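Local structure of isomaltodextranase (Arthrobacter globiformis, 5AWO) at residues A[364-367]-A[368-372]; A[103-107]-A[108-112]; A[200-203]-A[204-207]. The protein catalyses the hydrolysis of (1->6)-alpha-D-glucosidic linkages in polysaccharides, releasing successive isomaltose units from the non-reducing ends of the chains. All blocks are in the same frame, centred on the assembly; numbering follows the deposited sequence. Where two conformers were deposited one is given.

Interaction 1 (A[364-367]-A[368-372]); sequences VLQL and NADGL
The Q366 amide and the D370 carboxylate meet one helical turn apart, their planes turned 47° against each other. NE2 of Q366 reaches OD1 of D370 at 2.9 Å, the acceptor lying in the amide plane while the donor arrives from above the carboxylate plane. A bend at chi2 (68°) folds the glutamine over toward the aspartate, bringing its CG to 3.6 Å from OD2 of D370. That second oxygen forms a salt bridge with R464 of strand 460-466. The N368 amide is held by R39 and by the carbonyl of G37.

Helix 362-370 ends here in a Schellman motif. L372 N donates to L367 O at 3.0 Å and G371 N to N368 O at 3.1 Å, the two bonds of the motif. G371 takes a positive phi of 90°, where a side chain would jam against the preceding carbonyl. The hydrophobic pair usual in this motif is present: L367 and L372 lie side by side, CB of L367 being 4.0 Å from CD2 of L372.

With an amide donor on one carboxylate oxygen and an arginine on the other, D370 is likely to stay ionised, its charge linking the helix end to the C-terminal beta sandwich.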
loop_
_atom_site.group_PDB
_atom_site.type_symbol
_atom_site.label_atom_id
_atom_site.label_comp_id
_atom_site.label_asym_id
_atom_site.label_seq_id
_atom_site.Cartn_x
_atom_site.Cartn_y
_atom_site.Cartn_z
ATOM N N VAL A 364 -17.916 3.394 -6.298
ATOM C CA VAL A 364 -16.719 2.562 -6.164
ATOM C C VAL A 364 -15.544 3.447 -5.768
ATOM O O VAL A 364 -14.812 3.123 -4.832
ATOM C CB VAL A 364 -16.473 1.754 -7.453
ATOM C CG1 VAL A 364 -15.133 1.041 -7.398
ATOM C CG2 VAL A 364 -17.589 0.728 -7.674
ATOM N N LEU A 365 -15.404 4.590 -6.430
ATOM C CA LEU A 365 -14.345 5.535 -6.060
ATOM C C LEU A 365 -14.486 5.997 -4.610
ATOM O O LEU A 365 -13.469 6.223 -3.929
ATOM C CB LEU A 365 -14.280 6.739 -6.990
ATOM C CG LEU A 365 -13.795 6.425 -8.419
ATOM C CD1 LEU A 365 -13.978 7.651 -9.306
ATOM C CD2 LEU A 365 -12.363 5.925 -8.430
ATOM N N GLN A 366 -15.718 6.161 -4.144
ATOM C CA GLN A 366 -15.909 6.663 -2.800
ATOM C C GLN A 366 -15.260 5.739 -1.789
ATOM O O GLN A 366 -14.769 6.209 -0.765
ATOM C CB GLN A 366 -17.388 6.865 -2.499
ATOM C CG GLN A 366 -17.630 7.699 -1.252
ATOM C CD GLN A 366 -17.195 9.132 -1.434
ATOM O OE1 GLN A 366 -17.536 9.757 -2.428
ATOM N NE2 GLN A 366 -16.401 9.653 -0.489
ATOM N N LEU A 367 -15.224 4.425 -2.045
ATOM C CA LEU A 367 -14.528 3.497 -1.146
ATOM C C LEU A 367 -13.035 3.860 -1.033
ATOM O O LEU A 367 -12.449 3.905 0.052
ATOM C CB LEU A 367 -14.667 2.054 -1.609
ATOM C CG LEU A 367 -16.051 1.421 -1.482
ATOM C CD1 LEU A 367 -16.101 0.059 -2.158
ATOM C CD2 LEU A 367 -16.499 1.284 -0.033
ATOM N N ASN A 368 -12.432 4.144 -2.172
ATOM C CA ASN A 368 -11.046 4.613 -2.197
ATOM C C ASN A 368 -10.852 5.950 -1.487
ATOM O O ASN A 368 -9.942 6.090 -0.669
ATOM C CB ASN A 368 -10.494 4.621 -3.629
ATOM C CG ASN A 368 -9.221 5.450 -3.762
ATOM O OD1 ASN A 368 -9.294 6.656 -3.882
ATOM N ND2 ASN A 368 -8.056 4.806 -3.769
ATOM N N ALA A 369 -11.739 6.909 -1.750
ATOM C CA ALA A 369 -11.658 8.213 -1.073
ATOM C C ALA A 369 -11.787 8.068 0.424
ATOM O O ALA A 369 -11.076 8.781 1.184
ATOM C CB ALA A 369 -12.737 9.170 -1.569
ATOM N N ASP A 370 -12.682 7.185 0.861
ATOM C CA ASP A 370 -12.922 7.000 2.308
ATOM C C ASP A 370 -11.803 6.196 2.987
ATOM O O ASP A 370 -11.747 6.106 4.224
ATOM C CB ASP A 370 -14.297 6.376 2.586
ATOM C CG ASP A 370 -15.480 7.280 2.162
ATOM O OD1 ASP A 370 -15.249 8.481 1.876
ATOM O OD2 ASP A 370 -16.611 6.752 2.081
ATOM N N GLY A 371 -10.903 5.599 2.215
ATOM C CA GLY A 371 -9.732 4.893 2.768
ATOM C C GLY A 371 -9.951 3.425 3.057
ATOM O O GLY A 371 -9.458 2.888 4.048
ATOM N N LEU A 372 -10.716 2.753 2.171
ATOM C CA LEU A 372 -10.865 1.330 2.285
ATOM C C LEU A 372 -9.547 0.617 2.022
ATOM O O LEU A 372 -8.912 0.803 0.980
ATOM C CB LEU A 372 -11.887 0.805 1.272
ATOM C CG LEU A 372 -12.036 -0.719 1.244
ATOM C CD1 LEU A 372 -12.621 -1.242 2.558
ATOM C CD2 LEU A 372 -12.890 -1.141 0.054
#

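Interaction 2 (A[103-107]-A[108-112]); sequences WQHDW and AYWAN
The amide of A111 donates to the carbonyl oxygen of W107 at 2.8 Å, and W110 N donates to D106 O at 3.2 Å. Before these first turns, D106 caps the helix: its OD1 accepts from Y109 N at 3.0 Å in a nearly straight bond (166°). The carboxylate gets there because CG sits between the backbone N and the carbonyl carbon (chi1 68°), folding the group back toward the amide of Y109. D106 is thus the N-cap of helix 107-116, which follows strand 77-79 and leads into strand 120-124 in the beta-alpha-beta succession of the TIM barrel.

An aromatic cluster of W103, H105, Y109 and W110 packs around this start. The H105 imidazole stacks face to face on the Y109 ring, centroids 3.8 Å apart, with its ND1 over the centre of the phenol ring and its CB 3.4 Å from CD1 of Y109. With an alanine at Y109 the imidazole would probably lose the face it stacks on and be set free to turn about its chi2. H105 also directs an edge toward the W110 face, almost perpendicular to it. On the opposite face of W110, W103 brings the edge of its six-membered ring to the five-membered ring of the indole in an offset edge-to-face pair, CZ3 of W103 being 3.5 Å from CD1 of W110. The buried indole N-H of W110 is satisfied by E56 of helix 56-68, whose OE2 also accepts from H105 N. W59 of the same helix meets both W103 and W110, while W107 turns away from the cluster, its indole touching L121 and V123 of strand 120-124.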
loop_
_atom_site.group_PDB
_atom_site.type_symbol
_atom_site.label_atom_id
_atom_site.label_comp_id
_atom_site.label_asym_id
_atom_site.label_seq_id
_atom_site.Cartn_x
_atom_site.Cartn_y
_atom_site.Cartn_z
ATOM N N TRP A 103 12.830 15.537 -25.535
ATOM C CA TRP A 103 11.836 16.455 -24.993
ATOM C C TRP A 103 12.390 17.879 -25.090
ATOM O O TRP A 103 13.572 18.106 -24.823
ATOM C CB TRP A 103 11.491 16.087 -23.547
ATOM C CG TRP A 103 10.549 14.907 -23.448
ATOM C CD1 TRP A 103 10.455 13.861 -24.302
ATOM C CD2 TRP A 103 9.556 14.716 -22.450
ATOM N NE1 TRP A 103 9.430 13.022 -23.911
ATOM C CE2 TRP A 103 8.868 13.523 -22.768
ATOM C CE3 TRP A 103 9.160 15.435 -21.320
ATOM C CZ2 TRP A 103 7.827 13.035 -21.972
ATOM C CZ3 TRP A 103 8.117 14.949 -20.542
ATOM C CH2 TRP A 103 7.475 13.746 -20.873
ATOM N N GLN A 104 11.526 18.813 -25.469
ATOM C CA GLN A 104 11.878 20.230 -25.545
ATOM C C GLN A 104 11.709 20.957 -24.226
ATOM O O GLN A 104 12.223 22.077 -24.058
ATOM C CB GLN A 104 11.022 20.898 -26.623
ATOM C CG GLN A 104 11.300 20.364 -28.017
ATOM C CD GLN A 104 10.435 21.033 -29.080
ATOM O OE1 GLN A 104 9.210 20.886 -29.084
ATOM N NE2 GLN A 104 11.069 21.768 -29.990
ATOM N N HIS A 105 10.985 20.358 -23.279
ATOM C CA HIS A 105 10.693 21.009 -22.023
ATOM C C HIS A 105 11.153 20.145 -20.873
ATOM O O HIS A 105 11.128 18.918 -20.990
ATOM C CB HIS A 105 9.204 21.271 -21.896
ATOM C CG HIS A 105 8.617 22.014 -23.053
ATOM N ND1 HIS A 105 8.773 23.374 -23.208
ATOM C CD2 HIS A 105 7.870 21.595 -24.103
ATOM C CE1 HIS A 105 8.161 23.760 -24.313
ATOM N NE2 HIS A 105 7.601 22.703 -24.871
ATOM N N ASP A 106 11.525 20.791 -19.769
ATOM C CA ASP A 106 12.042 20.144 -18.581
ATOM C C ASP A 106 10.923 19.750 -17.599
ATOM O O ASP A 106 9.725 19.965 -17.859
ATOM C CB ASP A 106 13.176 20.987 -17.919
ATOM C CG ASP A 106 12.701 22.295 -17.310
ATOM O OD1 ASP A 106 11.487 22.549 -17.196
ATOM O OD2 ASP A 106 13.594 23.075 -16.894
ATOM N N TRP A 107 11.303 19.140 -16.486
ATOM C CA TRP A 107 10.317 18.667 -15.523
ATOM C C TRP A 107 9.470 19.819 -14.985
ATOM O O TRP A 107 8.271 19.666 -14.780
ATOM C CB TRP A 107 10.998 17.970 -14.360
ATOM C CG TRP A 107 11.671 16.635 -14.654
ATOM C CD1 TRP A 107 12.988 16.324 -14.489
ATOM C CD2 TRP A 107 11.029 15.418 -15.051
ATOM N NE1 TRP A 107 13.220 15.010 -14.811
ATOM C CE2 TRP A 107 12.024 14.432 -15.153
ATOM C CE3 TRP A 107 9.711 15.076 -15.368
ATOM C CZ2 TRP A 107 11.737 13.112 -15.528
ATOM C CZ3 TRP A 107 9.421 13.766 -15.743
ATOM C CH2 TRP A 107 10.434 12.812 -15.836
ATOM N N ALA A 108 10.096 20.980 -14.756
ATOM C CA ALA A 108 9.365 22.112 -14.166
ATOM C C ALA A 108 8.295 22.611 -15.114
ATOM O O ALA A 108 7.185 22.928 -14.690
ATOM C CB ALA A 108 10.317 23.249 -13.821
ATOM N N TYR A 109 8.618 22.695 -16.392
ATOM C CA TYR A 109 7.637 23.078 -17.387
ATOM C C TYR A 109 6.422 22.158 -17.312
ATOM O O TYR A 109 5.275 22.623 -17.294
ATOM C CB TYR A 109 8.204 23.041 -18.788
ATOM C CG TYR A 109 7.149 23.290 -19.835
ATOM C CD1 TYR A 109 6.394 22.242 -20.352
ATOM C CD2 TYR A 109 6.889 24.578 -20.308
ATOM C CE1 TYR A 109 5.428 22.449 -21.311
ATOM C CE2 TYR A 109 5.907 24.800 -21.268
ATOM C CZ TYR A 109 5.175 23.730 -21.768
ATOM O OH TYR A 109 4.192 23.909 -22.729
ATOM N N TRP A 110 6.673 20.853 -17.247
ATOM C CA TRP A 110 5.547 19.921 -17.249
ATOM C C TRP A 110 4.780 19.944 -15.940
ATOM O O TRP A 110 3.554 19.796 -15.949
ATOM C CB TRP A 110 5.999 18.513 -17.657
ATOM C CG TRP A 110 6.209 18.485 -19.134
ATOM C CD1 TRP A 110 7.386 18.334 -19.799
ATOM C CD2 TRP A 110 5.211 18.710 -20.146
ATOM N NE1 TRP A 110 7.187 18.401 -21.133
ATOM C CE2 TRP A 110 5.860 18.643 -21.381
ATOM C CE3 TRP A 110 3.826 18.932 -20.121
ATOM C CZ2 TRP A 110 5.188 18.809 -22.598
ATOM C CZ3 TRP A 110 3.156 19.102 -21.339
ATOM C CH2 TRP A 110 3.845 19.039 -22.553
ATOM N N ALA A 111 5.465 20.133 -14.815
ATOM C CA ALA A 111 4.777 20.277 -13.542
ATOM C C ALA A 111 3.863 21.518 -13.551
ATOM O O ALA A 111 2.762 21.484 -13.019
ATOM C CB ALA A 111 5.756 20.329 -12.388
ATOM N N ASN A 112 4.313 22.613 -14.160
ATOM C CA ASN A 112 3.448 23.786 -14.277
ATOM C C ASN A 112 2.280 23.599 -15.253
ATOM O O ASN A 112 1.160 24.072 -14.981
ATOM C CB ASN A 112 4.257 25.018 -14.669
ATOM C CG ASN A 112 3.410 26.270 -14.668
ATOM O OD1 ASN A 112 2.985 26.729 -13.614
ATOM N ND2 ASN A 112 3.115 26.795 -15.853
#

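Interaction 3 (A[200-203]-A[204-207]); sequences IDFL and SWYE
The F202 and W205 side chains lie alongside each other and point the same way, an edge-to-face pair at the start of helix 203-208. F202 presents its CD1 edge to the indole face, 3.5 Å from W205 CD2, and CE1 follows on over the six-membered ring, 3.8 Å from W205 CH2. The ring planes stand at 69°, with centroids 4.7 Å apart. Both residues hold CG beside the backbone N and anti to the carbonyl carbon (chi1 -69° in F202), which lets the two side chains run together three residues apart.

The backbone sets this spacing. F202 occupies the N-cap position with left-handed phi and psi, turning the chain out of strand 197-200 into the helix. Its carbonyl oxygen accepts from Y206 N at 3.1 Å in a bond close to straight (169°), and L203 O accepts from E207 N at 2.9 Å.

Farther out, F160 meets the F202 ring edge to face. OG of the buried S204 is hydrogen-bonded to the carbonyl oxygen of the methionine sulfoxide at position 247, and the E207 carboxylate is paired with R223 of helix 223-237.

D201, probably the catalytic nucleophile, directly precedes F202 at the C-terminal end of the fourth strand of the barrel, as in other GH27 enzymes, and its OD2 is hydrogen-bonded to Y124 OH. An acetate ion, probably from the crystallisation liquor, lies about 4 Å from the F202 side chain. The indole N-H of W205 is hydrogen-bonded to D211, which probably limits the turning of the indole and so holds the face that F202 meets.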
loop_
_atom_site.group_PDB
_atom_site.type_symbol
_atom_site.label_atom_id
_atom_site.label_comp_id
_atom_site.label_asym_id
_atom_site.label_seq_id
_atom_site.Cartn_x
_atom_site.Cartn_y
_atom_site.Cartn_z
ATOM N N ILE A 200 9.983 4.005 -7.649
ATOM C CA ILE A 200 11.386 3.585 -7.599
ATOM C C ILE A 200 11.446 2.091 -7.937
ATOM O O ILE A 200 11.073 1.255 -7.116
ATOM C CB ILE A 200 11.954 3.811 -6.203
ATOM C CG1 ILE A 200 11.791 5.287 -5.798
ATOM C CG2 ILE A 200 13.394 3.347 -6.161
ATOM C CD1 ILE A 200 12.300 5.584 -4.399
ATOM N N ASP A 201 11.974 1.772 -9.128
ATOM C CA ASP A 201 11.930 0.414 -9.669
ATOM C C ASP A 201 13.307 -0.244 -9.655
ATOM O O ASP A 201 14.313 0.399 -9.350
ATOM C CB ASP A 201 11.408 0.536 -11.118
ATOM C CG ASP A 201 10.903 -0.772 -11.761
ATOM O OD1 ASP A 201 10.906 -1.842 -11.121
ATOM O OD2 ASP A 201 10.515 -0.659 -12.962
ATOM N N PHE A 202 13.335 -1.551 -9.954
ATOM C CA PHE A 202 14.576 -2.331 -10.062
ATOM C C PHE A 202 15.341 -2.422 -8.747
ATOM O O PHE A 202 16.551 -2.670 -8.715
ATOM C CB PHE A 202 15.436 -1.815 -11.227
ATOM C CG PHE A 202 14.818 -2.116 -12.574
ATOM C CD1 PHE A 202 14.921 -3.383 -13.118
ATOM C CD2 PHE A 202 14.101 -1.169 -13.251
ATOM C CE1 PHE A 202 14.338 -3.689 -14.324
ATOM C CE2 PHE A 202 13.500 -1.461 -14.469
ATOM C CZ PHE A 202 13.618 -2.733 -15.004
ATOM N N LEU A 203 14.578 -2.363 -7.664
ATOM C CA LEU A 203 15.163 -2.469 -6.334
ATOM C C LEU A 203 15.923 -3.778 -6.122
ATOM O O LEU A 203 17.042 -3.792 -5.604
ATOM C CB LEU A 203 14.061 -2.310 -5.288
ATOM C CG LEU A 203 13.537 -0.890 -5.164
ATOM C CD1 LEU A 203 12.244 -0.885 -4.363
ATOM C CD2 LEU A 203 14.584 0.019 -4.535
ATOM N N SER A 204 15.309 -4.878 -6.521
ATOM C CA SER A 204 15.877 -6.202 -6.330
ATOM C C SER A 204 17.144 -6.369 -7.146
ATOM O O SER A 204 18.101 -7.026 -6.717
ATOM C CB SER A 204 14.842 -7.275 -6.683
ATOM O OG SER A 204 14.287 -7.112 -7.994
ATOM N N TRP A 205 17.176 -5.747 -8.320
ATOM C CA TRP A 205 18.389 -5.798 -9.145
ATOM C C TRP A 205 19.564 -5.063 -8.489
ATOM O O TRP A 205 20.687 -5.584 -8.499
ATOM C CB TRP A 205 18.128 -5.266 -10.541
ATOM C CG TRP A 205 17.199 -6.094 -11.386
ATOM C CD1 TRP A 205 16.259 -6.986 -10.965
ATOM C CD2 TRP A 205 17.144 -6.098 -12.826
ATOM N NE1 TRP A 205 15.621 -7.538 -12.054
ATOM C CE2 TRP A 205 16.136 -7.011 -13.203
ATOM C CE3 TRP A 205 17.850 -5.427 -13.829
ATOM C CZ2 TRP A 205 15.817 -7.265 -14.544
ATOM C CZ3 TRP A 205 17.539 -5.684 -15.164
ATOM C CH2 TRP A 205 16.530 -6.597 -15.508
ATOM N N TYR A 206 19.312 -3.903 -7.899
ATOM C CA TYR A 206 20.331 -3.274 -7.013
ATOM C C TYR A 206 20.748 -4.208 -5.866
ATOM O O TYR A 206 21.938 -4.434 -5.633
ATOM C CB TYR A 206 19.810 -1.948 -6.444
ATOM C CG TYR A 206 20.746 -1.386 -5.403
ATOM C CD1 TYR A 206 21.875 -0.669 -5.787
ATOM C CD2 TYR A 206 20.525 -1.585 -4.052
ATOM C CE1 TYR A 206 22.754 -0.185 -4.841
ATOM C CE2 TYR A 206 21.407 -1.105 -3.106
ATOM C CZ TYR A 206 22.524 -0.407 -3.515
ATOM O OH TYR A 206 23.377 0.056 -2.515
ATOM N N GLU A 207 19.782 -4.740 -5.143
ATOM C CA GLU A 207 20.067 -5.465 -3.890
ATOM C C GLU A 207 20.948 -6.696 -4.084
ATOM O O GLU A 207 22.003 -6.823 -3.412
ATOM C CB GLU A 207 18.768 -5.848 -3.178
ATOM C CG GLU A 207 19.007 -6.557 -1.844
ATOM C CD GLU A 207 17.785 -6.777 -0.991
ATOM O OE1 GLU A 207 16.636 -6.709 -1.495
ATOM O OE2 GLU A 207 17.987 -7.051 0.226
#

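From the N terminus, interaction 2 comes first, at the turn into helix 107-116 between the second and third strands of the TIM barrel. Interaction 3 follows at the step from strand 197-200 into helix 203-208, on the catalytic end of the barrel, with nearest atoms about 12 Å from interaction 2. Interaction 1 comes last, closing helix 362-370 where the barrel gives way to the C-terminal beta sandwich, across the centre of the chain from interaction 3. Each contact closes a short local turn; the three run in series, neither nested nor crossed, and none touches another. Two thus begin helices and one ends a helix.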